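Local coordinates for pyridine nucleotide-disulphide oxidoreductase dimerisation region (PDB 6KYY), which is an FAD-containing flavoprotein disulfide reductase, here complexed with copper(II), that is probably involved in resistance to reactive chlorine species, at residues T60-D64 / A74-K78; A65-F71 / M183-F187; V191-A197 / V221-A227; F340-P344 / D380-V384. All coordinates share one frame; numbering follows the deposited sequence.

Overall arrangement
Near the N terminus, contact 1 closes the short loop between helices 55-65 and 71-94, making them a helical hairpin. Contact 2 starts inside that loop and ends far along the chain at residues 183-187, so it crosses contact 1 and lays the hairpin on helix 175-186. That helix runs on into strand 190-194, where contact 3 closes a beta-alpha-beta unit; Ala185 touches Val191 and Val221. Contact 4 follows in series within the dimerisation domain, joining residues 340-344 to 380-384. A probable hydrogen bond from Gln66 to Thr342, with packing of Val62, ties contacts 1 and 2 to contact 4, joining the nucleotide-binding part of the chain to the dimerisation domain.

Contact 1: T60-D64 / A74-K78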
loop_
_atom_site.group_PDB
_atom_site.type_symbol
_atom_site.label_atom_id
_atom_site.label_comp_id
_atom_site.label_asym_id
_atom_site.label_seq_id
_atom_site.Cartn_x
_atom_site.Cartn_y
_atom_site.Cartn_z
ATOM N N THR B 60 2.377 13.743 -6.449
ATOM C CA THR B 60 3.450 14.378 -5.688
ATOM C C THR B 60 2.900 15.473 -4.785
ATOM O O THR B 60 3.302 15.595 -3.622
ATOM C CB THR B 60 4.503 14.958 -6.639
ATOM O OG1 THR B 60 4.987 13.931 -7.515
ATOM C CG2 THR B 60 5.673 15.552 -5.864
ATOM N N LEU B 61 1.967 16.274 -5.305
ATOM C CA LEU B 61 1.390 17.354 -4.515
ATOM C C LEU B 61 0.430 16.821 -3.458
ATOM O O LEU B 61 0.384 17.342 -2.338
ATOM C CB LEU B 61 0.686 18.350 -5.435
ATOM C CG LEU B 61 1.634 19.313 -6.154
ATOM C CD1 LEU B 61 1.119 19.653 -7.540
ATOM C CD2 LEU B 61 1.847 20.575 -5.332
ATOM N N VAL B 62 -0.346 15.785 -3.792
ATOM C CA VAL B 62 -1.285 15.219 -2.825
ATOM C C VAL B 62 -0.538 14.656 -1.623
ATOM O O VAL B 62 -0.979 14.799 -0.476
ATOM C CB VAL B 62 -2.174 14.151 -3.492
ATOM C CG1 VAL B 62 -3.161 13.577 -2.486
ATOM C CG2 VAL B 62 -2.927 14.745 -4.671
ATOM N N HIS B 63 0.609 14.014 -1.862
ATOM C CA HIS B 63 1.403 13.494 -0.753
ATOM C C HIS B 63 1.944 14.625 0.113
ATOM O O HIS B 63 2.010 14.497 1.341
ATOM C CB HIS B 63 2.546 12.628 -1.282
ATOM C CG HIS B 63 3.406 12.043 -0.205
ATOM N ND1 HIS B 63 4.544 12.666 0.259
ATOM C CD2 HIS B 63 3.292 10.893 0.501
ATOM C CE1 HIS B 63 5.096 11.924 1.203
ATOM N NE2 HIS B 63 4.356 10.842 1.370
ATOM N N ASP B 64 2.335 15.740 -0.508
ATOM C CA ASP B 64 2.768 16.899 0.266
ATOM C C ASP B 64 1.579 17.613 0.895
ATOM O O ASP B 64 1.675 18.120 2.018
ATOM C CB ASP B 64 3.563 17.857 -0.620
ATOM C CG ASP B 64 5.051 17.572 -0.600
ATOM O OD1 ASP B 64 5.510 16.865 0.322
ATOM O OD2 ASP B 64 5.763 18.054 -1.507
ATOM N N ALA B 74 5.948 22.588 -2.128
ATOM C CA ALA B 74 5.473 21.383 -2.800
ATOM C C ALA B 74 5.557 21.526 -4.314
ATOM O O ALA B 74 5.886 20.563 -5.016
ATOM C CB ALA B 74 4.042 21.070 -2.365
ATOM N N ILE B 75 5.255 22.717 -4.836
ATOM C CA ILE B 75 5.439 22.970 -6.263
ATOM C C ILE B 75 6.914 22.870 -6.627
ATOM O O ILE B 75 7.274 22.384 -7.707
ATOM C CB ILE B 75 4.849 24.341 -6.646
ATOM C CG1 ILE B 75 3.336 24.352 -6.416
ATOM C CG2 ILE B 75 5.164 24.683 -8.094
ATOM C CD1 ILE B 75 2.560 23.528 -7.419
ATOM N N GLN B 76 7.791 23.317 -5.724
ATOM C CA GLN B 76 9.227 23.186 -5.954
ATOM C C GLN B 76 9.642 21.722 -6.017
ATOM O O GLN B 76 10.411 21.324 -6.899
ATOM C CB GLN B 76 10.000 23.921 -4.859
ATOM C CG GLN B 76 11.510 23.892 -5.034
ATOM C CD GLN B 76 11.976 24.685 -6.240
ATOM O OE1 GLN B 76 11.262 25.553 -6.743
ATOM N NE2 GLN B 76 13.184 24.393 -6.709
ATOM N N ARG B 77 9.143 20.903 -5.086
ATOM C CA ARG B 77 9.450 19.477 -5.125
ATOM C C ARG B 77 8.767 18.802 -6.306
ATOM O O ARG B 77 9.326 17.878 -6.908
ATOM C CB ARG B 77 9.037 18.808 -3.815
ATOM C CG ARG B 77 9.577 17.396 -3.652
ATOM C CD ARG B 77 9.178 16.791 -2.316
ATOM N NE ARG B 77 7.904 16.079 -2.390
ATOM C CZ ARG B 77 7.767 14.835 -2.837
ATOM N NH1 ARG B 77 8.825 14.156 -3.257
ATOM N NH2 ARG B 77 6.569 14.268 -2.865
ATOM N N LYS B 78 7.554 19.245 -6.647
ATOM C CA LYS B 78 6.887 18.721 -7.832
ATOM C C LYS B 78 7.736 18.944 -9.078
ATOM O O LYS B 78 7.873 18.044 -9.913
ATOM C CB LYS B 78 5.510 19.366 -7.986
ATOM C CG LYS B 78 4.802 19.041 -9.292
ATOM C CD LYS B 78 4.156 20.279 -9.893
ATOM C CE LYS B 78 4.939 20.780 -11.094
ATOM N NZ LYS B 78 4.485 22.126 -11.538
#
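Asp64 OD2 accepts a fairly straight hydrogen bond from Arg77 NE at 3.0 Å, and the pair is a salt bridge. The acceptor lies in the guanidinium plane at its edge, but NE comes to the carboxylate from above its plane. The two planes stand 76° apart, and of the guanidinium nitrogens it is NE that bonds to the acid. A fold of the arginine chain at chi3 (90°) turns NE to Asp64 and leaves the terminal nitrogens for other acceptors: NH1 bonds to the carbonyl of Arg376 and NH2 to that of Val377, both of the second subunit. Arginine suits this place because its three nitrogens can serve partners on two chains at once. One face of the guanidinium is covered by Thr60 CG2, 3.4 Å from Arg77 NH2, while the threonine hydroxyl bonds to Ile56 O within its own helix.

Beneath the polar layer the surfaces are hydrocarbon. Leu61 divides its methyls: CD2 lies 3.7 Å from Ala74 CB and equally far from Ile75 CD1, and CD1 rests 3.9 Å from Lys78 CD, the aliphatic part of a chain whose NZ goes on to Leu159 O. Ala74 is small enough to sit beside both Leu61 and Asp64. The helices form a hairpin, and their segment axes approach to 9.3 Å at 144°. The nearby positive charge probably favours the ionised form of the buried Asp64, and since Arg77 also bonds to carbonyls of the second subunit, the hairpin is linked to the dimer interface.

Contact 2: A65-F71 / M183-F187. With CU (copper (II) ion), chain Q.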
loop_
_atom_site.group_PDB
_atom_site.type_symbol
_atom_site.label_atom_id
_atom_site.label_comp_id
_atom_site.label_asym_id
_atom_site.label_seq_id
_atom_site.Cartn_x
_atom_site.Cartn_y
_atom_site.Cartn_z
ATOM N N ALA B 65 0.448 17.662 0.184
ATOM C CA ALA B 65 -0.740 18.310 0.728
ATOM C C ALA B 65 -1.276 17.573 1.947
ATOM O O ALA B 65 -1.845 18.201 2.847
ATOM C CB ALA B 65 -1.821 18.415 -0.347
ATOM N N GLN B 66 -1.104 16.250 1.997
ATOM C CA GLN B 66 -1.520 15.489 3.168
ATOM C C GLN B 66 -0.703 15.842 4.403
ATOM O O GLN B 66 -1.187 15.659 5.525
ATOM C CB GLN B 66 -1.416 13.991 2.885
ATOM C CG GLN B 66 -2.510 13.458 1.977
ATOM C CD GLN B 66 -2.329 11.992 1.637
ATOM O OE1 GLN B 66 -1.375 11.353 2.081
ATOM N NE2 GLN B 66 -3.246 11.450 0.844
ATOM N N GLN B 67 0.517 16.343 4.222
ATOM C CA GLN B 67 1.370 16.764 5.325
ATOM C C GLN B 67 1.227 18.248 5.647
ATOM O O GLN B 67 1.986 18.762 6.474
ATOM C CB GLN B 67 2.833 16.440 5.013
ATOM C CG GLN B 67 3.240 15.011 5.336
ATOM C CD GLN B 67 4.586 14.639 4.745
ATOM O OE1 GLN B 67 5.092 15.316 3.850
ATOM N NE2 GLN B 67 5.173 13.558 5.243
ATOM N N HIS B 68 0.277 18.937 5.010
ATOM C CA HIS B 68 0.039 20.365 5.236
ATOM C C HIS B 68 1.300 21.187 4.974
ATOM O O HIS B 68 1.592 22.157 5.676
ATOM C CB HIS B 68 -0.502 20.619 6.644
ATOM C CG HIS B 68 -1.652 19.735 7.015
ATOM N ND1 HIS B 68 -2.883 19.817 6.401
ATOM C CD2 HIS B 68 -1.756 18.744 7.933
ATOM C CE1 HIS B 68 -3.696 18.918 6.925
ATOM N NE2 HIS B 68 -3.037 18.255 7.857
ATOM N N THR B 69 2.052 20.790 3.952
ATOM C CA THR B 69 3.265 21.489 3.561
ATOM C C THR B 69 2.914 22.756 2.785
ATOM O O THR B 69 1.886 22.826 2.105
ATOM C CB THR B 69 4.149 20.563 2.716
ATOM O OG1 THR B 69 4.563 19.446 3.511
ATOM C CG2 THR B 69 5.389 21.281 2.193
ATOM N N ASP B 70 3.767 23.774 2.923
ATOM C CA ASP B 70 3.625 25.000 2.148
ATOM C C ASP B 70 3.466 24.680 0.666
ATOM O O ASP B 70 4.119 23.779 0.134
ATOM C CB ASP B 70 4.841 25.905 2.367
ATOM C CG ASP B 70 4.811 27.148 1.497
ATOM O OD1 ASP B 70 5.767 27.354 0.720
ATOM O OD2 ASP B 70 3.833 27.919 1.592
ATOM N N PHE B 71 2.580 25.428 0.003
ATOM C CA PHE B 71 2.233 25.117 -1.381
ATOM C C PHE B 71 3.413 25.334 -2.321
ATOM O O PHE B 71 3.654 24.518 -3.217
ATOM C CB PHE B 71 1.036 25.959 -1.819
ATOM C CG PHE B 71 0.682 25.805 -3.271
ATOM C CD1 PHE B 71 0.020 24.674 -3.720
ATOM C CD2 PHE B 71 1.007 26.793 -4.186
ATOM C CE1 PHE B 71 -0.310 24.531 -5.054
ATOM C CE2 PHE B 71 0.681 26.654 -5.521
ATOM C CZ PHE B 71 0.021 25.522 -5.956
ATOM N N MET B 183 -6.752 17.957 -2.773
ATOM C CA MET B 183 -5.357 18.389 -2.799
ATOM C C MET B 183 -5.215 19.845 -2.374
ATOM O O MET B 183 -4.331 20.185 -1.579
ATOM C CB MET B 183 -4.767 18.184 -4.193
ATOM C CG MET B 183 -3.334 18.675 -4.328
ATOM S SD MET B 183 -2.958 19.298 -5.976
ATOM C CE MET B 183 -3.113 17.797 -6.934
ATOM N N PHE B 184 -6.076 20.722 -2.890
ATOM C CA PHE B 184 -5.972 22.134 -2.547
ATOM C C PHE B 184 -6.642 22.448 -1.215
ATOM O O PHE B 184 -6.182 23.340 -0.493
ATOM C CB PHE B 184 -6.560 22.989 -3.670
ATOM C CG PHE B 184 -5.623 23.183 -4.830
ATOM C CD1 PHE B 184 -5.400 22.158 -5.738
ATOM C CD2 PHE B 184 -4.954 24.383 -5.006
ATOM C CE1 PHE B 184 -4.534 22.330 -6.802
ATOM C CE2 PHE B 184 -4.087 24.561 -6.068
ATOM C CZ PHE B 184 -3.877 23.534 -6.967
ATOM N N ALA B 185 -7.714 21.731 -0.868
ATOM C CA ALA B 185 -8.301 21.892 0.458
ATOM C C ALA B 185 -7.366 21.375 1.541
ATOM O O ALA B 185 -7.448 21.817 2.694
ATOM C CB ALA B 185 -9.650 21.181 0.535
ATOM N N ASN B 186 -6.476 20.442 1.195
ATOM C CA ASN B 186 -5.444 20.018 2.135
ATOM C C ASN B 186 -4.396 21.108 2.321
ATOM O O ASN B 186 -3.864 21.287 3.423
ATOM C CB ASN B 186 -4.791 18.725 1.650
ATOM C CG ASN B 186 -5.506 17.486 2.148
ATOM O OD1 ASN B 186 -6.266 17.536 3.116
ATOM N ND2 ASN B 186 -5.261 16.361 1.489
ATOM N N PHE B 187 -4.091 21.844 1.251
ATOM C CA PHE B 187 -3.139 22.947 1.315
ATOM C C PHE B 187 -3.686 24.155 2.063
ATOM O O PHE B 187 -2.931 25.103 2.301
ATOM C CB PHE B 187 -2.732 23.366 -0.098
ATOM C CG PHE B 187 -1.657 22.509 -0.709
ATOM C CD1 PHE B 187 -0.540 22.143 0.022
ATOM C CD2 PHE B 187 -1.762 22.077 -2.022
ATOM C CE1 PHE B 187 0.449 21.360 -0.543
ATOM C CE2 PHE B 187 -0.777 21.293 -2.591
ATOM C CZ PHE B 187 0.330 20.934 -1.851
HETATM CU CU CU Q . -4.677 16.411 8.498
#
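Phe187 is the centre of an aromatic cluster with Phe71 and Phe184, set where the turn after helix 55-65 meets the end of helix 175-186. Ala65 CB makes a CH-pi contact over the middle of the Phe187 ring, 3.6 Å from its centroid; a methyl is compact enough to let the helix end lie close against the ring. The opposite face receives the edge of Phe71 in a T-shaped pair, with centroids 5.3 Å apart and planes at 84°. Phe71 CG lies anti to its backbone N (chi1 175°), which carries that edge to Phe187. Phe184 meets Phe71 obliquely, its CE2 lying 3.9 Å from Phe71 CE1. At the rim of Phe187, CD1 comes to 3.3 Å from Thr69 O.

Outside this shell a turn and a helix cap set the positions. Residues Ala65 to His68 form a type I turn, closed by a bond from His68 N to Ala65 O at 3.1 Å. Asp70 is the N-cap, its OD1 holding Arg73 N, consistent with helix 71-94 starting at Phe71. On the solvent side His68 uses both nitrogens of its ring: ND1 gives a weak hydrogen bond to Asn186 O at 3.5 Å, and NE2 binds the copper(II) ion at 2.5 Å.

Contact 3: V191-A197 / V221-A227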
loop_
_atom_site.group_PDB
_atom_site.type_symbol
_atom_site.label_atom_id
_atom_site.label_comp_id
_atom_site.label_asym_id
_atom_site.label_seq_id
_atom_site.Cartn_x
_atom_site.Cartn_y
_atom_site.Cartn_z
ATOM N N VAL B 191 -12.621 25.319 -1.473
ATOM C CA VAL B 191 -12.895 24.754 -2.788
ATOM C C VAL B 191 -14.400 24.725 -3.015
ATOM O O VAL B 191 -15.178 24.504 -2.081
ATOM C CB VAL B 191 -12.293 23.341 -2.937
ATOM C CG1 VAL B 191 -12.219 22.948 -4.405
ATOM C CG2 VAL B 191 -10.912 23.277 -2.299
ATOM N N THR B 192 -14.805 24.951 -4.266
ATOM C CA THR B 192 -16.209 24.880 -4.672
ATOM C C THR B 192 -16.260 24.166 -6.020
ATOM O O THR B 192 -15.919 24.754 -7.051
ATOM C CB THR B 192 -16.837 26.267 -4.759
ATOM O OG1 THR B 192 -16.801 26.894 -3.471
ATOM C CG2 THR B 192 -18.282 26.168 -5.226
ATOM N N ILE B 193 -16.678 22.903 -6.009
ATOM C CA ILE B 193 -16.802 22.104 -7.224
ATOM C C ILE B 193 -18.241 22.187 -7.712
ATOM O O ILE B 193 -19.185 22.018 -6.929
ATOM C CB ILE B 193 -16.376 20.644 -6.986
ATOM C CG1 ILE B 193 -17.070 20.056 -5.757
ATOM C CG2 ILE B 193 -14.870 20.551 -6.809
ATOM C CD1 ILE B 193 -16.481 18.733 -5.302
ATOM N N LEU B 194 -18.411 22.458 -9.004
ATOM C CA LEU B 194 -19.724 22.626 -9.613
ATOM C C LEU B 194 -19.939 21.518 -10.633
ATOM O O LEU B 194 -19.204 21.428 -11.621
ATOM C CB LEU B 194 -19.850 24.001 -10.270
ATOM C CG LEU B 194 -19.370 25.176 -9.412
ATOM C CD1 LEU B 194 -19.036 26.381 -10.277
ATOM C CD2 LEU B 194 -20.409 25.536 -8.358
ATOM N N GLU B 195 -20.944 20.681 -10.392
ATOM C CA GLU B 195 -21.262 19.554 -11.256
ATOM C C GLU B 195 -22.605 19.787 -11.937
ATOM O O GLU B 195 -23.562 20.244 -11.304
ATOM C CB GLU B 195 -21.290 18.249 -10.455
ATOM C CG GLU B 195 -22.035 17.103 -11.124
ATOM C CD GLU B 195 -21.238 16.460 -12.241
ATOM O OE1 GLU B 195 -21.175 17.046 -13.343
ATOM O OE2 GLU B 195 -20.674 15.368 -12.018
ATOM N N ALA B 196 -22.668 19.477 -13.235
ATOM C CA ALA B 196 -23.903 19.678 -13.984
ATOM C C ALA B 196 -24.959 18.637 -13.632
ATOM O O ALA B 196 -26.155 18.953 -13.619
ATOM C CB ALA B 196 -23.617 19.655 -15.486
ATOM N N ALA B 197 -24.546 17.402 -13.354
ATOM C CA ALA B 197 -25.490 16.349 -13.013
ATOM C C ALA B 197 -26.150 16.634 -11.663
ATOM O O ALA B 197 -25.726 17.506 -10.899
ATOM C CB ALA B 197 -24.791 14.990 -12.984
ATOM N N VAL B 221 -14.801 21.913 1.360
ATOM C CA VAL B 221 -15.171 21.851 -0.049
ATOM C C VAL B 221 -16.685 21.941 -0.177
ATOM O O VAL B 221 -17.423 21.160 0.435
ATOM C CB VAL B 221 -14.636 20.564 -0.697
ATOM C CG1 VAL B 221 -15.067 20.485 -2.155
ATOM C CG2 VAL B 221 -13.122 20.501 -0.581
ATOM N N ASP B 222 -17.152 22.898 -0.977
ATOM C CA ASP B 222 -18.572 23.075 -1.246
ATOM C C ASP B 222 -18.931 22.335 -2.530
ATOM O O ASP B 222 -18.328 22.578 -3.580
ATOM C CB ASP B 222 -18.916 24.559 -1.360
ATOM C CG ASP B 222 -20.409 24.827 -1.281
ATOM O OD1 ASP B 222 -20.798 26.012 -1.258
ATOM O OD2 ASP B 222 -21.193 23.855 -1.241
ATOM N N ILE B 223 -19.908 21.435 -2.444
ATOM C CA ILE B 223 -20.348 20.631 -3.578
ATOM C C ILE B 223 -21.729 21.116 -3.995
ATOM O O ILE B 223 -22.672 21.089 -3.194
ATOM C CB ILE B 223 -20.366 19.133 -3.237
ATOM C CG1 ILE B 223 -19.155 18.768 -2.375
ATOM C CG2 ILE B 223 -20.396 18.298 -4.509
ATOM C CD1 ILE B 223 -18.934 17.280 -2.223
ATOM N N ILE B 224 -21.849 21.556 -5.246
ATOM C CA ILE B 224 -23.096 22.082 -5.787
ATOM C C ILE B 224 -23.433 21.318 -7.059
ATOM O O ILE B 224 -22.598 21.209 -7.964
ATOM C CB ILE B 224 -23.007 23.594 -6.073
ATOM C CG1 ILE B 224 -22.666 24.362 -4.795
ATOM C CG2 ILE B 224 -24.309 24.101 -6.673
ATOM C CD1 ILE B 224 -22.301 25.811 -5.033
ATOM N N LEU B 225 -24.655 20.794 -7.127
ATOM C CA LEU B 225 -25.145 20.078 -8.293
ATOM C C LEU B 225 -26.113 20.965 -9.075
ATOM O O LEU B 225 -26.400 22.102 -8.693
ATOM C CB LEU B 225 -25.815 18.765 -7.873
ATOM C CG LEU B 225 -24.968 17.694 -7.177
ATOM C CD1 LEU B 225 -23.548 17.669 -7.721
ATOM C CD2 LEU B 225 -24.968 17.884 -5.667
ATOM N N ASN B 226 -26.619 20.428 -10.189
ATOM C CA ASN B 226 -27.589 21.124 -11.042
ATOM C C ASN B 226 -27.046 22.474 -11.510
ATOM O O ASN B 226 -27.721 23.503 -11.431
ATOM C CB ASN B 226 -28.930 21.297 -10.323
ATOM C CG ASN B 226 -29.429 20.010 -9.704
ATOM O OD1 ASN B 226 -29.240 18.933 -10.260
ATOM N ND2 ASN B 226 -30.071 20.117 -8.545
ATOM N N ALA B 227 -25.813 22.463 -12.010
ATOM C CA ALA B 227 -25.090 23.684 -12.349
ATOM C C ALA B 227 -24.934 23.786 -13.861
ATOM O O ALA B 227 -24.219 22.985 -14.474
ATOM C CB ALA B 227 -23.728 23.713 -11.659
#
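Val221 sets its side chain beside that of Val191, with CG2 3.8 Å from Val191 CB; beta-branched residues suit an extended strand with an apolar face. Asp222 then uses both backbone polar atoms: its N bonds to Val191 O at 2.8 Å, and its O accepts Ile193 N. Ile223 lies on the same face as Val221, and Ile193 CD1 packs against both, because chi1 (50°) places CG1 between its backbone N and carbonyl carbon. On the other face, Ile224 CD1 lies 3.8 Å from Leu194 CD2, while Ile224 N donates to Ile193 O and Ile224 O takes Glu195 N in a nearly straight bond of 3.0 Å. Past the strand Leu225 rests CD1 on Glu195 CB at 3.6 Å. Asn226, in a left-handed helical conformation, turns the chain and gives its N to Ala197 O at 3.1 Å. Beyond the ladder Ala227 N bonds to Glu195 O.

Strand segments 191-194 and 221-224 run parallel, 17° apart, with helix 206-218 between them in sequence and packed on Val221 and Ile223. This beta-alpha-beta unit ends a five-stranded parallel sheet, consistent with the Rossmann-type NAD(P)H-binding domain of the pyridine nucleotide-disulfide oxidoreductases.

Contact 4: F340-P344 / D380-V384; sequences FMTPP and DTRGV
Thr342 is rotated so that CG2 stands opposite its backbone N, and Arg382 bends at chi3 (-40°), bringing its guanidinium beside that methyl; Asp380, with CG also trans to its N, places its carboxylate next to both. The contact joins two loops of the dimerisation domain, one linking adjacent strands 337-339 and 345-349 of the antiparallel sheet, the other leading into strand 384-390. Within the second loop Arg382 grips Asp380 side-on in a two-pronged salt bridge: Asp380 OD2 takes Arg382 NE on its syn lone pair at 3.0 Å, and NH2 reaches OD1 at 3.2 Å with an N-H...O angle of 157°. This clamp holds the guanidinium beside the other loop. Thr342 CG2 sits 3.3 Å from Asp380 OD1, crossing the acid at about a right angle. Thr342 O lies over one face of the guanidinium, 3.2 Å from Arg382 NH2; the angle is too poor for a hydrogen bond, though a carbonyl oxygen over a cationic group is probably a favourable charge-dipole approach.

The threonine hydroxyl is engaged by Gln66, which links this loop to the turn after helix 55-65, while Phe340 touches the FAD. The copper ion bound by His68 is about 6 Å from the nearest side-chain atom of Arg382. Gly383 suits its place because at phi 105° a CB would press on the carbonyl O of Arg382. Pro343, after a cis peptide bond, lays its ring edge against Arg382: CD lies 4.0 Å from Arg382 NE, and Pro343 CG meets Arg382 O at 3.5 Å.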
loop_
_atom_site.group_PDB
_atom_site.type_symbol
_atom_site.label_atom_id
_atom_site.label_comp_id
_atom_site.label_asym_id
_atom_site.label_seq_id
_atom_site.Cartn_x
_atom_site.Cartn_y
_atom_site.Cartn_z
ATOM N N PHE B 340 -7.623 9.559 -6.205
ATOM C CA PHE B 340 -6.552 9.864 -5.256
ATOM C C PHE B 340 -6.900 11.102 -4.426
ATOM O O PHE B 340 -6.291 12.169 -4.530
ATOM C CB PHE B 340 -5.230 10.023 -5.991
ATOM C CG PHE B 340 -4.629 8.718 -6.415
ATOM C CD1 PHE B 340 -5.034 8.104 -7.587
ATOM C CD2 PHE B 340 -3.679 8.091 -5.627
ATOM C CE1 PHE B 340 -4.491 6.896 -7.976
ATOM C CE2 PHE B 340 -3.130 6.884 -6.009
ATOM C CZ PHE B 340 -3.537 6.285 -7.187
ATOM N N MET B 341 -7.905 10.926 -3.571
ATOM C CA MET B 341 -8.205 11.907 -2.538
ATOM C C MET B 341 -7.397 11.613 -1.284
ATOM O O MET B 341 -6.305 11.040 -1.346
ATOM C CB MET B 341 -9.686 11.899 -2.167
ATOM C CG MET B 341 -10.651 12.304 -3.242
ATOM S SD MET B 341 -12.304 12.172 -2.545
ATOM C CE MET B 341 -12.308 10.457 -2.031
ATOM N N THR B 342 -7.955 11.996 -0.137
ATOM C CA THR B 342 -7.436 11.608 1.171
ATOM C C THR B 342 -8.647 11.371 2.065
ATOM O O THR B 342 -9.278 12.333 2.531
ATOM C CB THR B 342 -6.515 12.674 1.761
ATOM O OG1 THR B 342 -5.434 12.931 0.853
ATOM C CG2 THR B 342 -5.950 12.212 3.095
ATOM N N PRO B 343 -9.018 10.105 2.312
ATOM C CA PRO B 343 -8.363 8.891 1.816
ATOM C C PRO B 343 -8.792 8.513 0.397
ATOM O O PRO B 343 -9.914 8.818 -0.004
ATOM C CB PRO B 343 -8.809 7.833 2.819
ATOM C CG PRO B 343 -10.167 8.283 3.236
ATOM C CD PRO B 343 -10.176 9.790 3.167
ATOM N N PRO B 344 -7.904 7.857 -0.348
ATOM C CA PRO B 344 -8.210 7.537 -1.748
ATOM C C PRO B 344 -9.311 6.494 -1.885
ATOM O O PRO B 344 -9.503 5.632 -1.026
ATOM C CB PRO B 344 -6.876 7.012 -2.295
ATOM C CG PRO B 344 -6.056 6.670 -1.092
ATOM C CD PRO B 344 -6.503 7.574 0.003
ATOM N N ASP B 380 -5.704 8.623 10.180
ATOM C CA ASP B 380 -6.699 8.881 9.128
ATOM C C ASP B 380 -7.693 7.714 9.133
ATOM O O ASP B 380 -7.649 6.805 8.300
ATOM C CB ASP B 380 -6.069 9.071 7.749
ATOM C CG ASP B 380 -6.979 9.839 6.798
ATOM O OD1 ASP B 380 -6.528 10.250 5.704
ATOM O OD2 ASP B 380 -8.157 10.035 7.154
ATOM N N THR B 381 -8.604 7.746 10.103
ATOM C CA THR B 381 -9.641 6.731 10.231
ATOM C C THR B 381 -10.898 7.082 9.446
ATOM O O THR B 381 -11.998 6.670 9.831
ATOM C CB THR B 381 -9.981 6.509 11.707
ATOM O OG1 THR B 381 -10.997 7.435 12.111
ATOM C CG2 THR B 381 -8.743 6.707 12.579
ATOM N N ARG B 382 -10.766 7.842 8.361
ATOM C CA ARG B 382 -11.898 8.181 7.512
ATOM C C ARG B 382 -12.086 7.130 6.421
ATOM O O ARG B 382 -11.157 6.409 6.049
ATOM C CB ARG B 382 -11.707 9.557 6.875
ATOM C CG ARG B 382 -12.126 10.720 7.750
ATOM C CD ARG B 382 -11.695 12.034 7.129
ATOM N NE ARG B 382 -10.363 11.940 6.538
ATOM C CZ ARG B 382 -9.656 12.984 6.117
ATOM N NH1 ARG B 382 -10.154 14.209 6.221
ATOM N NH2 ARG B 382 -8.453 12.803 5.590
ATOM N N GLY B 383 -13.304 7.057 5.906
ATOM C CA GLY B 383 -13.629 6.167 4.812
ATOM C C GLY B 383 -14.426 4.961 5.276
ATOM O O GLY B 383 -14.899 4.881 6.413
ATOM N N VAL B 384 -14.563 4.002 4.361
ATOM C CA VAL B 384 -15.363 2.807 4.604
ATOM C C VAL B 384 -14.915 1.732 3.625
ATOM O O VAL B 384 -14.348 2.027 2.572
ATOM C CB VAL B 384 -16.878 3.113 4.463
ATOM C CG1 VAL B 384 -17.257 3.282 2.999
ATOM C CG2 VAL B 384 -17.716 2.026 5.125
#